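Local coordinates for protein exonuclease (PDB 3SYY) that probably digests double-stranded DNA from the 5' end in the 3' direction as a magnesium-binding alkaline exonuclease, at residues 129-132 and 133-136. Sequence-based numbering, arbitrary orientation.
Sequences KPKP and EYIK
The carbonyl of Lys131 turns into the first turn of helix 132-145 and accepts two backbone bonds: Ile135 N reaches Lys131 O at 3.1 Å within the carbonyl plane, whereas Tyr134 N approaches the same oxygen at 2.9 Å from well above that plane. The i to i+4 pattern continues with Lys136 N to Pro132 O at 3.1 Å. A water donates to Pro132 O and accepts from Lys136 NZ, 3.0 Å away, so the lysine amine is tied back to the start of its own helix. Lys131 and Glu133 run side by side in the same direction. With CG lodged between its backbone N and carbonyl carbon (chi1 58°), Glu133 brings OE1 to 3.5 Å from Lys131 CD, but the charged ends do not meet: Lys131 NZ and Glu133 OE2 stay 5.1 Å apart. Glu133 CG lies over one face of the Tyr134 ring, near its rim, while Lys131 CB approaches the ring obliquely. Ile135 CD1 packs on the Pro130 ring, 3.9 Å from Pro130 CG, and both residues rest on Ile170 of strand 165-171. Tyr134 also makes a cation-pi contact with Lys114, and its side chain lies about 6 Å from that of the magnesium ligand Glu112. The arrangement is a helix N-terminus with Lys131 at the N-cap and proline at the first helical position, set beside the two-metal site of a PDDEXK nuclease fold.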
# COMPACT_ATOMS: atom_id res chain seq x y z
N LYS A 129 8.98 -20.57 -18.47
CA LYS A 129 9.62 -21.04 -17.22
C LYS A 129 8.90 -20.49 -16.01
O LYS A 129 8.59 -19.31 -15.98
CB LYS A 129 11.05 -20.50 -17.10
CG LYS A 129 12.06 -20.92 -18.16
CD LYS A 129 13.41 -20.26 -17.83
CE LYS A 129 14.07 -19.64 -19.07
NZ LYS A 129 15.30 -20.40 -19.44
N PRO A 130 8.68 -21.32 -14.99
CA PRO A 130 8.07 -20.79 -13.76
C PRO A 130 9.09 -19.89 -13.04
O PRO A 130 10.27 -20.14 -13.16
CB PRO A 130 7.82 -22.06 -12.93
CG PRO A 130 7.89 -23.20 -13.94
CD PRO A 130 8.94 -22.77 -14.91
N LYS A 131 8.65 -18.88 -12.28
CA LYS A 131 9.57 -18.04 -11.45
C LYS A 131 10.45 -18.93 -10.57
O LYS A 131 9.98 -20.00 -10.14
CB LYS A 131 8.76 -17.11 -10.51
CG LYS A 131 8.16 -15.82 -11.15
CD LYS A 131 7.19 -15.16 -10.15
CE LYS A 131 6.59 -13.80 -10.66
NZ LYS A 131 5.08 -13.81 -10.42
N PRO A 132 11.73 -18.52 -10.29
CA PRO A 132 12.54 -19.34 -9.37
C PRO A 132 11.87 -19.69 -8.02
O PRO A 132 12.12 -20.77 -7.50
CB PRO A 132 13.81 -18.48 -9.12
CG PRO A 132 13.92 -17.63 -10.38
CD PRO A 132 12.46 -17.30 -10.72
N GLU A 133 11.08 -18.78 -7.43
CA GLU A 133 10.41 -19.09 -6.17
C GLU A 133 9.46 -20.29 -6.32
O GLU A 133 9.25 -21.05 -5.34
CB GLU A 133 9.60 -17.90 -5.65
CG GLU A 133 8.55 -17.43 -6.66
CD GLU A 133 8.49 -15.93 -6.80
OE1 GLU A 133 9.41 -15.37 -7.44
OE2 GLU A 133 7.51 -15.33 -6.26
N TYR A 134 8.88 -20.46 -7.53
CA TYR A 134 7.97 -21.57 -7.73
C TYR A 134 8.71 -22.85 -8.03
O TYR A 134 8.19 -23.92 -7.71
CB TYR A 134 6.91 -21.29 -8.83
CG TYR A 134 6.02 -20.12 -8.54
CD1 TYR A 134 5.64 -19.80 -7.24
CD2 TYR A 134 5.58 -19.31 -9.57
CE1 TYR A 134 4.80 -18.69 -6.97
CE2 TYR A 134 4.75 -18.22 -9.35
CZ TYR A 134 4.38 -17.92 -8.03
OH TYR A 134 3.56 -16.85 -7.86
N ILE A 135 9.90 -22.76 -8.65
CA ILE A 135 10.79 -23.93 -8.74
C ILE A 135 11.08 -24.45 -7.28
O ILE A 135 11.01 -25.65 -7.00
CB ILE A 135 12.10 -23.60 -9.53
CG1 ILE A 135 11.80 -23.17 -11.00
CG2 ILE A 135 13.14 -24.76 -9.51
CD1 ILE A 135 11.06 -24.24 -11.83
N LYS A 136 11.40 -23.54 -6.37
CA LYS A 136 11.66 -23.95 -4.98
C LYS A 136 10.43 -24.58 -4.35
O LYS A 136 10.55 -25.60 -3.70
CB LYS A 136 12.17 -22.79 -4.14
CG LYS A 136 13.60 -22.36 -4.60
CD LYS A 136 14.11 -21.18 -3.83
CE LYS A 136 15.58 -20.94 -4.21
NZ LYS A 136 15.61 -20.21 -5.53
O HOH W 1 14.81 -21.88 -7.93